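Local coordinates for SAM-dependent methyltransferase (Exiguobacterium sibiricum 255-15, PDB 3D2L), which probably transfers a methyl group from S-adenosylmethionine to an acceptor substrate, through a Rossmann-like methyltransferase domain, at residues 9-14 / 64-69; 24-29 / 101-106; 87-92 / 108-113; 201-206 / 234-239. All coordinates share one frame; numbering follows the deposited sequence.

Contact 1: 9-14 / 64-69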
# COMPACT_ATOMS: atom_id res chain seq x y z
N TYR A 9 14.74 4.62 6.07
CA TYR A 9 14.47 4.04 7.42
C TYR A 9 13.52 4.86 8.33
O TYR A 9 12.89 4.30 9.25
CB TYR A 9 15.75 3.68 8.17
CG TYR A 9 16.33 2.39 7.62
CD1 TYR A 9 15.67 1.16 7.82
CD2 TYR A 9 17.52 2.39 6.88
CE1 TYR A 9 16.17 -0.04 7.30
CE2 TYR A 9 18.04 1.19 6.36
CZ TYR A 9 17.36 -0.01 6.57
OH TYR A 9 17.87 -1.18 6.04
N VAL A 10 13.39 6.15 8.07
CA VAL A 10 12.48 6.97 8.84
C VAL A 10 11.03 6.46 8.65
O VAL A 10 10.17 6.63 9.54
CB VAL A 10 12.59 8.49 8.48
CG1 VAL A 10 14.03 8.94 8.62
CG2 VAL A 10 12.01 8.78 7.08
N TYR A 11 10.76 5.85 7.50
CA TYR A 11 9.44 5.28 7.24
C TYR A 11 9.24 4.01 8.05
O TYR A 11 8.14 3.77 8.56
CB TYR A 11 9.21 5.01 5.76
CG TYR A 11 9.11 6.27 4.95
CD1 TYR A 11 8.03 7.15 5.11
CD2 TYR A 11 10.09 6.59 4.00
CE1 TYR A 11 7.94 8.32 4.36
CE2 TYR A 11 9.99 7.76 3.23
CZ TYR A 11 8.92 8.61 3.42
OH TYR A 11 8.83 9.74 2.66
N ASP A 12 10.28 3.21 8.20
CA ASP A 12 10.16 1.98 8.98
C ASP A 12 9.90 2.28 10.44
O ASP A 12 9.14 1.56 11.12
CB ASP A 12 11.36 1.07 8.76
CG ASP A 12 11.30 0.35 7.41
OD1 ASP A 12 10.38 0.66 6.62
OD2 ASP A 12 12.12 -0.53 7.12
N GLU A 13 10.51 3.36 10.94
CA GLU A 13 10.26 3.75 12.31
C GLU A 13 8.83 4.28 12.42
O GLU A 13 8.07 3.80 13.24
CB GLU A 13 11.28 4.76 12.79
CG GLU A 13 12.68 4.17 12.98
CD GLU A 13 13.61 5.18 13.65
OE1 GLU A 13 13.61 6.38 13.22
OE2 GLU A 13 14.30 4.78 14.61
N LEU A 14 8.43 5.22 11.57
CA LEU A 14 7.06 5.71 11.62
C LEU A 14 6.01 4.59 11.70
O LEU A 14 4.95 4.79 12.30
CB LEU A 14 6.75 6.62 10.40
CG LEU A 14 5.35 7.29 10.28
CD1 LEU A 14 5.38 8.55 9.41
CD2 LEU A 14 4.26 6.33 9.78
N GLU A 64 13.41 4.02 -5.60
CA GLU A 64 14.66 3.26 -5.57
C GLU A 64 15.20 3.13 -4.17
O GLU A 64 15.69 2.08 -3.78
CB GLU A 64 15.73 3.93 -6.46
CG GLU A 64 15.39 3.98 -7.96
CD GLU A 64 14.53 5.20 -8.42
OE1 GLU A 64 13.88 5.89 -7.56
OE2 GLU A 64 14.53 5.44 -9.66
N GLU A 65 15.07 4.22 -3.41
CA GLU A 65 15.58 4.31 -2.04
C GLU A 65 14.86 3.35 -1.09
O GLU A 65 15.47 2.68 -0.25
CB GLU A 65 15.44 5.77 -1.55
CG GLU A 65 16.37 6.78 -2.29
CD GLU A 65 15.86 7.31 -3.67
OE1 GLU A 65 14.73 7.01 -4.14
OE2 GLU A 65 16.62 8.08 -4.28
N MSE A 66 13.55 3.27 -1.23
CA MSE A 66 12.79 2.36 -0.43
C MSE A 66 13.11 0.92 -0.80
O MSE A 66 13.28 0.05 0.10
CB MSE A 66 11.30 2.71 -0.53
CG MSE A 66 11.01 4.06 0.08
SE MSE A 66 9.13 4.34 0.30
CE MSE A 66 8.47 4.36 -1.39
N LEU A 67 13.24 0.64 -2.11
CA LEU A 67 13.56 -0.73 -2.59
C LEU A 67 14.95 -1.19 -2.18
O LEU A 67 15.17 -2.38 -1.97
CB LEU A 67 13.33 -0.88 -4.10
CG LEU A 67 11.88 -0.70 -4.53
CD1 LEU A 67 11.73 -1.04 -6.04
CD2 LEU A 67 10.90 -1.50 -3.69
N GLU A 68 15.87 -0.25 -2.00
CA GLU A 68 17.20 -0.56 -1.51
C GLU A 68 17.14 -1.10 -0.08
O GLU A 68 17.81 -2.07 0.25
CB GLU A 68 18.10 0.67 -1.56
CG GLU A 68 18.55 1.00 -2.97
CD GLU A 68 19.25 2.37 -3.08
OE1 GLU A 68 19.72 2.89 -2.05
OE2 GLU A 68 19.34 2.89 -4.21
N ILE A 69 16.34 -0.46 0.76
CA ILE A 69 16.14 -0.91 2.14
C ILE A 69 15.42 -2.26 2.14
O ILE A 69 15.81 -3.16 2.84
CB ILE A 69 15.34 0.10 2.95
CG1 ILE A 69 16.02 1.48 2.98
CG2 ILE A 69 15.13 -0.41 4.35
CD1 ILE A 69 17.38 1.48 3.47
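Tyr9, Tyr11 and Asp12 on the N-terminal helix 9-14 meet Met66 and Ile69 on the first turns of helix 64-76, the helix that follows strand 56-61 of the Rossmann-like sheet. The two short helical segments pass at a closest axial distance of 10.7 Å and a crossing angle of -68°. The long Tyr9 side chain spans most of the gap, and the branched Ile69 offers it a broad apolar surface. Ile69 CG1 lies over one face of the Tyr9 ring, 4.2 Å from the centroid and displaced toward the rim, a CH-pi contact; the very short approach of the isoleucine methyl groups to this ring is doubtful as modelled. One turn earlier on the same helix, Met66, a selenomethionine, offers SE to the Tyr11 ring at 5.0 Å from the centroid, obliquely to the ring plane. The long, flexible methionine chain suits this Met-aromatic contact, selenium standing where the natural residue has sulfur. Asp12 slides past Ile69, with OD2 4.1 Å from CG2, on its way to polar partners elsewhere: Lys73 forms a salt bridge with OD2, and Thr44 hydrogen-bonds to OD1. Since Thr44 belongs to the glycine-rich loop after strand 36-40, Asp12 ties the N-terminal helix to that loop. Such an N-terminal helix lying beside the cofactor-binding half of the sheet is consistent with a class I methyltransferase fold.

Contact 2: 24-29 / 101-106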
# COMPACT_ATOMS: atom_id res chain seq x y z
N VAL A 24 -1.29 -9.63 6.16
CA VAL A 24 -0.81 -10.92 5.67
C VAL A 24 -1.82 -12.01 6.00
O VAL A 24 -2.10 -12.86 5.15
CB VAL A 24 0.59 -11.26 6.25
CG1 VAL A 24 1.03 -12.65 5.85
CG2 VAL A 24 1.58 -10.24 5.76
N ALA A 25 -2.40 -11.98 7.20
CA ALA A 25 -3.39 -12.99 7.57
C ALA A 25 -4.58 -12.93 6.63
O ALA A 25 -5.15 -13.95 6.26
CB ALA A 25 -3.81 -12.85 9.06
N TRP A 26 -4.92 -11.72 6.18
CA TRP A 26 -6.02 -11.50 5.22
C TRP A 26 -5.69 -12.05 3.83
O TRP A 26 -6.50 -12.72 3.21
CB TRP A 26 -6.36 -10.00 5.17
CG TRP A 26 -7.30 -9.61 4.06
CD1 TRP A 26 -8.57 -10.01 3.91
CD2 TRP A 26 -7.03 -8.70 3.00
NE1 TRP A 26 -9.11 -9.46 2.79
CE2 TRP A 26 -8.19 -8.65 2.20
CE3 TRP A 26 -5.92 -7.95 2.61
CZ2 TRP A 26 -8.30 -7.83 1.07
CZ3 TRP A 26 -6.03 -7.13 1.47
CH2 TRP A 26 -7.22 -7.09 0.72
N VAL A 27 -4.48 -11.79 3.36
CA VAL A 27 -4.04 -12.30 2.06
C VAL A 27 -4.13 -13.84 2.12
O VAL A 27 -4.62 -14.46 1.19
CB VAL A 27 -2.62 -11.79 1.65
CG1 VAL A 27 -2.13 -12.46 0.33
CG2 VAL A 27 -2.58 -10.22 1.53
N LEU A 28 -3.68 -14.43 3.23
CA LEU A 28 -3.71 -15.90 3.42
C LEU A 28 -5.14 -16.49 3.30
O LEU A 28 -5.30 -17.66 2.92
CB LEU A 28 -3.05 -16.26 4.74
CG LEU A 28 -1.52 -16.15 4.69
CD1 LEU A 28 -0.94 -16.20 6.05
CD2 LEU A 28 -0.94 -17.26 3.81
N GLU A 29 -6.16 -15.69 3.61
CA GLU A 29 -7.55 -16.12 3.46
C GLU A 29 -8.03 -16.12 2.03
O GLU A 29 -9.02 -16.79 1.73
CB GLU A 29 -8.49 -15.19 4.24
CG GLU A 29 -8.20 -15.12 5.71
CD GLU A 29 -9.12 -14.13 6.44
OE1 GLU A 29 -9.67 -13.19 5.79
OE2 GLU A 29 -9.27 -14.30 7.67
N THR A 101 -1.14 -7.79 -4.95
CA THR A 101 -1.54 -7.14 -3.73
C THR A 101 -1.10 -5.68 -3.76
O THR A 101 0.02 -5.34 -4.13
CB THR A 101 -0.98 -7.86 -2.44
OG1 THR A 101 0.45 -8.01 -2.53
CG2 THR A 101 -1.64 -9.23 -2.31
N ILE A 102 -2.00 -4.81 -3.30
CA ILE A 102 -1.72 -3.38 -3.23
C ILE A 102 -2.20 -2.97 -1.86
O ILE A 102 -3.35 -2.59 -1.65
CB ILE A 102 -2.42 -2.56 -4.32
CG1 ILE A 102 -2.35 -3.25 -5.67
CG2 ILE A 102 -1.80 -1.19 -4.38
CD1 ILE A 102 -2.92 -2.38 -6.80
N LEU A 103 -1.27 -3.04 -0.92
CA LEU A 103 -1.60 -2.96 0.48
C LEU A 103 -1.31 -1.66 1.18
O LEU A 103 -0.54 -0.82 0.69
CB LEU A 103 -0.85 -4.09 1.21
CG LEU A 103 -1.01 -5.51 0.70
CD1 LEU A 103 -0.12 -6.45 1.55
CD2 LEU A 103 -2.45 -5.96 0.73
N CYS A 104 -1.98 -1.50 2.33
CA CYS A 104 -1.79 -0.37 3.23
C CYS A 104 -2.03 0.98 2.56
O CYS A 104 -1.22 1.88 2.66
CB CYS A 104 -0.41 -0.43 3.84
SG CYS A 104 -0.07 -2.09 4.59
N ASP A 105 -3.18 1.10 1.91
CA ASP A 105 -3.60 2.34 1.24
C ASP A 105 -2.63 2.89 0.20
O ASP A 105 -2.71 4.08 -0.20
CB ASP A 105 -4.10 3.44 2.23
CG ASP A 105 -3.07 3.81 3.31
OD1 ASP A 105 -3.04 3.13 4.33
OD2 ASP A 105 -2.33 4.81 3.14
N SER A 106 -1.75 2.03 -0.31
CA SER A 106 -0.84 2.41 -1.37
C SER A 106 -1.58 2.87 -2.63
O SER A 106 -1.12 3.76 -3.37
CB SER A 106 0.04 1.23 -1.73
OG SER A 106 1.03 1.67 -2.62
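Helix 20-30 lies against the end of strand 97-102, with the CA atoms of Val27 and Thr101 8.1 Å apart, and just past the strand the chain reverses in a type I' turn from Leu103 to Ser106. Both central residues of that turn, Cys104 and Asp105, have positive phi, and Ser106 N closes it on Leu103 O at 3.3 Å.

Leu103 is the hub of the contact. Its CD2 methyl meets the indole of Trp26 at the ring edge and close to the ring plane, 3.8 Å from CZ3, while the two side chains run past each other in opposite directions. Trp26 can reach this far because CG stands anti to its backbone N (chi1 170°), which swings the indole off the helix toward the sheet. The same CD2 is 4.3 Å from Val27 CG2, so one leucine methyl is shared by two successive helix residues. Val27 CG2 also meets Thr101 CG2 at 4.1 Å, where the two branched side chains cross at about a right angle.

Threonine suits this place because it has two different branches: the methyl is given to the helix, whereas OG1 hydrogen-bonds to Asp39 OD1 on the neighbouring strand. Trp26, for its part, goes on to an edge-to-face contact with Phe237. Between the two segments themselves there is no hydrogen bond and no charge pair; the helix and the end of the strand with its following turn are joined by methyl groups and an aromatic edge, so the attachment depends on shape and on exclusion of water, and the polar group of Thr101 is satisfied within the sheet.

Contact 3: 87-92 / 108-113; sequences DMRELE and NYLQTE
Two loops that follow parallel strands 82-85 and 97-102 of the methyltransferase sheet approach with the CA atoms of Arg89 and Leu110 9.0 Å apart. The first is bent by an Asx turn: Asp87 OD1 accepts from Arg89 N at 3.0 Å, the donor reaching the oxygen from above the carboxylate plane. The second passes from a 3-10 turn toward helix 113-126, for which Thr112 serves as N-cap.

Leu110, buried, receives the side chains of the first loop. Its CD1 methyl rests 4.1 Å from SE of Met88, a selenomethionine. There chi1 (58°) puts CG between the backbone N and the carbonyl carbon, and the extended chi2 (175°) carries SE to the leucine; the bend at chi3 turns only CE. Thr119 of helix 113-126 touches both side chains, completing an apolar cluster. A leucine fits because its forked end meets Met88 with both methyls and Arg89 with CD2.

Arg89 has a dual character. Its NH1 lies 3.1 Å from Asp87 OD2 in a salt bridge, so the aspartate that shapes the turn also pairs with the arginine, whose NE has a long, weak ion pair with Asp115. The aliphatic part is left for packing, with Arg89 CD 3.8 Å from Leu110 CD2.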
# COMPACT_ATOMS: atom_id res chain seq x y z
N ASP A 87 6.19 1.71 -11.89
CA ASP A 87 4.99 2.47 -11.56
C ASP A 87 3.82 1.47 -11.61
O ASP A 87 3.74 0.71 -12.59
CB ASP A 87 4.87 3.54 -12.65
CG ASP A 87 3.77 4.52 -12.41
OD1 ASP A 87 2.73 4.17 -11.81
OD2 ASP A 87 3.94 5.67 -12.89
N MSE A 88 2.93 1.46 -10.60
CA MSE A 88 1.76 0.52 -10.55
C MSE A 88 0.82 0.71 -11.71
O MSE A 88 0.13 -0.21 -12.08
CB MSE A 88 0.95 0.59 -9.24
CG MSE A 88 0.38 1.94 -8.91
SE MSE A 88 -0.72 1.78 -7.34
CE MSE A 88 0.77 1.40 -5.95
N ARG A 89 0.78 1.90 -12.29
CA ARG A 89 -0.05 1.99 -13.50
C ARG A 89 0.49 1.39 -14.76
O ARG A 89 -0.22 1.39 -15.77
CB ARG A 89 -0.50 3.36 -13.88
CG ARG A 89 0.22 4.43 -13.52
CD ARG A 89 -0.56 5.20 -12.50
NE ARG A 89 -0.38 6.57 -12.95
CZ ARG A 89 0.58 7.40 -12.59
NH1 ARG A 89 1.48 7.05 -11.68
NH2 ARG A 89 0.61 8.63 -13.14
N GLU A 90 1.73 0.93 -14.74
CA GLU A 90 2.33 0.34 -15.92
C GLU A 90 3.16 -0.84 -15.53
O GLU A 90 4.31 -0.95 -15.93
CB GLU A 90 3.13 1.40 -16.70
CG GLU A 90 4.06 2.22 -15.84
CD GLU A 90 4.85 3.30 -16.58
OE1 GLU A 90 4.28 3.96 -17.48
OE2 GLU A 90 6.04 3.52 -16.21
N LEU A 91 2.58 -1.75 -14.75
CA LEU A 91 3.32 -2.94 -14.34
C LEU A 91 3.70 -3.79 -15.51
O LEU A 91 2.94 -3.93 -16.47
CB LEU A 91 2.52 -3.86 -13.44
CG LEU A 91 2.07 -3.32 -12.12
CD1 LEU A 91 1.26 -4.44 -11.47
CD2 LEU A 91 3.32 -2.92 -11.32
N GLU A 92 4.85 -4.42 -15.40
CA GLU A 92 5.27 -5.32 -16.44
C GLU A 92 6.26 -6.30 -15.85
O GLU A 92 7.39 -5.93 -15.52
CB GLU A 92 5.83 -4.54 -17.62
CG GLU A 92 5.99 -5.43 -18.86
CD GLU A 92 6.07 -4.64 -20.15
OE1 GLU A 92 6.11 -3.39 -20.10
OE2 GLU A 92 6.09 -5.28 -21.20
N ASN A 108 -4.20 4.51 -2.73
CA ASN A 108 -4.65 5.88 -2.53
C ASN A 108 -3.69 7.02 -2.92
O ASN A 108 -4.10 8.17 -2.98
CB ASN A 108 -5.20 6.10 -1.10
CG ASN A 108 -6.48 5.36 -0.84
OD1 ASN A 108 -6.52 4.49 0.04
ND2 ASN A 108 -7.50 5.60 -1.64
N TYR A 109 -2.44 6.70 -3.22
CA TYR A 109 -1.48 7.68 -3.66
C TYR A 109 -1.73 8.10 -5.11
O TYR A 109 -1.26 9.12 -5.52
CB TYR A 109 -0.05 7.20 -3.47
CG TYR A 109 0.34 7.18 -2.00
CD1 TYR A 109 0.67 8.34 -1.31
CD2 TYR A 109 0.44 5.98 -1.34
CE1 TYR A 109 1.02 8.28 0.08
CE2 TYR A 109 0.77 5.90 -0.01
CZ TYR A 109 1.06 7.04 0.69
OH TYR A 109 1.37 6.89 2.02
N LEU A 110 -2.54 7.33 -5.84
CA LEU A 110 -2.90 7.69 -7.20
C LEU A 110 -3.66 8.97 -7.14
O LEU A 110 -4.41 9.19 -6.21
CB LEU A 110 -3.73 6.60 -7.87
CG LEU A 110 -2.93 5.29 -8.03
CD1 LEU A 110 -3.79 4.17 -8.64
CD2 LEU A 110 -1.69 5.57 -8.85
N GLN A 111 -3.50 9.80 -8.17
CA GLN A 111 -4.09 11.13 -8.13
C GLN A 111 -5.35 11.34 -8.94
O GLN A 111 -6.13 12.22 -8.60
CB GLN A 111 -3.03 12.15 -8.54
CG GLN A 111 -1.84 12.13 -7.55
CD GLN A 111 -0.90 13.32 -7.71
OE1 GLN A 111 -1.03 14.13 -8.65
NE2 GLN A 111 0.07 13.42 -6.80
N THR A 112 -5.56 10.54 -9.98
CA THR A 112 -6.71 10.74 -10.85
C THR A 112 -7.49 9.45 -11.00
O THR A 112 -7.05 8.39 -10.60
CB THR A 112 -6.28 11.23 -12.25
OG1 THR A 112 -5.40 10.27 -12.85
CG2 THR A 112 -5.54 12.55 -12.17
N GLU A 113 -8.68 9.59 -11.55
CA GLU A 113 -9.52 8.46 -11.87
C GLU A 113 -8.82 7.63 -12.95
O GLU A 113 -8.77 6.40 -12.84
CB GLU A 113 -10.90 8.95 -12.30
CG GLU A 113 -11.57 9.78 -11.15
CD GLU A 113 -12.99 10.22 -11.45
OE1 GLU A 113 -13.65 9.56 -12.29
OE2 GLU A 113 -13.46 11.18 -10.80

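Contact 4: 201-206 / 234-239; sequences YPPEQY and ERIFFV
Phe238 and Pro203 lose the most surface here, followed by Ile236 and Tyr206. Phe238, on strand 235-242, points its ring at the first turn of helix 203-212. The far end of the ring does the touching: CZ is 3.9 Å from Pro203 CB, CE2 is 3.8 Å from Tyr206 CB, and Pro203 O lies at the ring edge, near its plane. The Tyr206 and Phe238 rings meet obliquely, with centroids 5.7 Å apart and planes at 60°.

Pro203 suits the first turn of a helix, where backbone N-H groups have no carbonyl of the same helix to bond to and proline has no N-H to offer. Pro202 holds the N-cap position before it, and Pro202 O receives Gln205 N at 2.9 Å. Ile236 crosses Pro203 at about a right angle, and its CD1 is pressed against Pro203 CG at 3.4 Å, tighter than usual for two carbons. Here chi1 (-53°) sets CG1 anti to the carbonyl carbon, and the extended chi2 (-168°) carries CD1 on to the proline.

The strand lies between 131-138 and 215-222: Phe238 stacks with Phe135 on one neighbour, and Ile236 touches Val220 on the other, so helix 203-212 covers one face of the antiparallel end of the sheet.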
# COMPACT_ATOMS: atom_id res chain seq x y z
N TYR A 201 -12.29 7.20 -2.91
CA TYR A 201 -13.60 7.20 -3.54
C TYR A 201 -14.54 6.29 -2.75
O TYR A 201 -14.08 5.41 -1.97
CB TYR A 201 -13.48 6.66 -4.98
CG TYR A 201 -12.52 7.45 -5.84
CD1 TYR A 201 -11.16 7.09 -5.92
CD2 TYR A 201 -12.94 8.57 -6.55
CE1 TYR A 201 -10.27 7.83 -6.67
CE2 TYR A 201 -12.06 9.28 -7.34
CZ TYR A 201 -10.73 8.92 -7.39
OH TYR A 201 -9.84 9.65 -8.16
N PRO A 202 -15.86 6.52 -2.89
CA PRO A 202 -16.80 5.57 -2.30
C PRO A 202 -16.51 4.16 -2.85
O PRO A 202 -16.11 4.02 -4.00
CB PRO A 202 -18.16 6.08 -2.77
CG PRO A 202 -17.96 7.55 -2.96
CD PRO A 202 -16.56 7.67 -3.50
N PRO A 203 -16.67 3.11 -2.04
CA PRO A 203 -16.39 1.76 -2.54
C PRO A 203 -17.08 1.39 -3.86
O PRO A 203 -16.50 0.71 -4.68
CB PRO A 203 -16.89 0.85 -1.41
CG PRO A 203 -16.81 1.70 -0.20
CD PRO A 203 -17.06 3.12 -0.61
N GLU A 204 -18.28 1.87 -4.07
CA GLU A 204 -19.02 1.61 -5.30
C GLU A 204 -18.27 2.10 -6.54
O GLU A 204 -18.45 1.55 -7.60
CB GLU A 204 -20.37 2.32 -5.25
CG GLU A 204 -21.32 1.79 -4.18
CD GLU A 204 -20.99 2.22 -2.73
OE1 GLU A 204 -20.25 3.22 -2.49
OE2 GLU A 204 -21.52 1.53 -1.82
N GLN A 205 -17.49 3.18 -6.42
CA GLN A 205 -16.73 3.72 -7.54
C GLN A 205 -15.62 2.75 -7.90
O GLN A 205 -15.38 2.47 -9.07
CB GLN A 205 -16.11 5.08 -7.23
CG GLN A 205 -15.27 5.61 -8.39
CD GLN A 205 -16.08 5.80 -9.66
OE1 GLN A 205 -16.66 6.85 -9.85
NE2 GLN A 205 -16.08 4.80 -10.54
N TYR A 206 -14.94 2.23 -6.87
CA TYR A 206 -13.91 1.23 -7.09
C TYR A 206 -14.45 -0.08 -7.70
O TYR A 206 -13.78 -0.67 -8.53
CB TYR A 206 -13.16 0.89 -5.80
CG TYR A 206 -12.16 1.97 -5.32
CD1 TYR A 206 -10.94 2.16 -5.99
CD2 TYR A 206 -12.39 2.69 -4.19
CE1 TYR A 206 -10.02 3.11 -5.56
CE2 TYR A 206 -11.48 3.61 -3.72
CZ TYR A 206 -10.29 3.83 -4.41
OH TYR A 206 -9.39 4.75 -3.96
N GLU A 234 -12.94 2.56 8.74
CA GLU A 234 -11.81 3.39 8.38
C GLU A 234 -11.03 2.84 7.16
O GLU A 234 -10.47 3.61 6.41
CB GLU A 234 -10.89 3.56 9.58
CG GLU A 234 -11.54 4.33 10.70
CD GLU A 234 -10.70 4.36 11.98
OE1 GLU A 234 -9.52 3.94 11.96
OE2 GLU A 234 -11.24 4.79 13.02
N ARG A 235 -11.00 1.52 6.99
CA ARG A 235 -10.22 0.90 5.92
C ARG A 235 -11.09 -0.15 5.22
O ARG A 235 -11.69 -1.00 5.88
CB ARG A 235 -8.96 0.29 6.50
CG ARG A 235 -7.99 -0.26 5.51
CD ARG A 235 -6.74 -0.79 6.20
NE ARG A 235 -6.03 0.29 6.87
CZ ARG A 235 -5.19 1.13 6.28
NH1 ARG A 235 -4.89 0.99 5.01
NH2 ARG A 235 -4.63 2.10 6.99
N ILE A 236 -11.18 -0.06 3.90
CA ILE A 236 -12.01 -0.94 3.09
C ILE A 236 -11.15 -1.88 2.27
O ILE A 236 -10.23 -1.46 1.57
CB ILE A 236 -13.00 -0.13 2.26
CG1 ILE A 236 -13.77 0.82 3.20
CG2 ILE A 236 -13.98 -1.09 1.48
CD1 ILE A 236 -14.95 1.48 2.61
N PHE A 237 -11.44 -3.18 2.37
CA PHE A 237 -10.67 -4.22 1.72
C PHE A 237 -11.45 -4.76 0.56
O PHE A 237 -12.64 -5.03 0.68
CB PHE A 237 -10.36 -5.35 2.74
CG PHE A 237 -9.49 -4.90 3.88
CD1 PHE A 237 -10.00 -4.08 4.87
CD2 PHE A 237 -8.17 -5.30 3.98
CE1 PHE A 237 -9.20 -3.64 5.92
CE2 PHE A 237 -7.37 -4.87 5.04
CZ PHE A 237 -7.90 -4.05 6.01
N PHE A 238 -10.77 -4.93 -0.58
CA PHE A 238 -11.40 -5.45 -1.80
C PHE A 238 -10.69 -6.69 -2.26
O PHE A 238 -9.46 -6.72 -2.28
CB PHE A 238 -11.25 -4.46 -2.94
CG PHE A 238 -12.06 -3.23 -2.76
CD1 PHE A 238 -11.64 -2.25 -1.88
CD2 PHE A 238 -13.21 -3.05 -3.48
CE1 PHE A 238 -12.40 -1.09 -1.70
CE2 PHE A 238 -13.98 -1.90 -3.31
CZ PHE A 238 -13.57 -0.95 -2.41
N VAL A 239 -11.46 -7.68 -2.69
CA VAL A 239 -10.91 -8.90 -3.26
C VAL A 239 -11.63 -9.00 -4.57
O VAL A 239 -12.87 -8.95 -4.62
CB VAL A 239 -11.19 -10.18 -2.39
CG1 VAL A 239 -10.54 -11.43 -3.06
CG2 VAL A 239 -10.66 -9.98 -0.97

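Contacts 2, 3 and 4 touch one another, whereas contact 1 stands apart, its nearest atoms about 7 Å from contact 3 and about 8 Å from contact 2. Contacts 2 and 4 are joined by a salt bridge, Asp105 OD1 to Arg235 NH1 at 2.9 Å, and by Trp26 CZ2 packing on Phe237 CB at 3.6 Å. Met88 CE of contact 3 reaches Ile102 CG2 of contact 2 at 4.0 Å, and Asn108 ND2 of contact 3 packs 3.1 Å from Tyr206 OH of contact 4. Contacts 1 and 4, with centres 27 Å apart, lie on opposite sides of the chain's centre. No cofactor is bound; in class I relatives it would lie at the C-terminal ends of the parallel strands, near contacts 1 to 3.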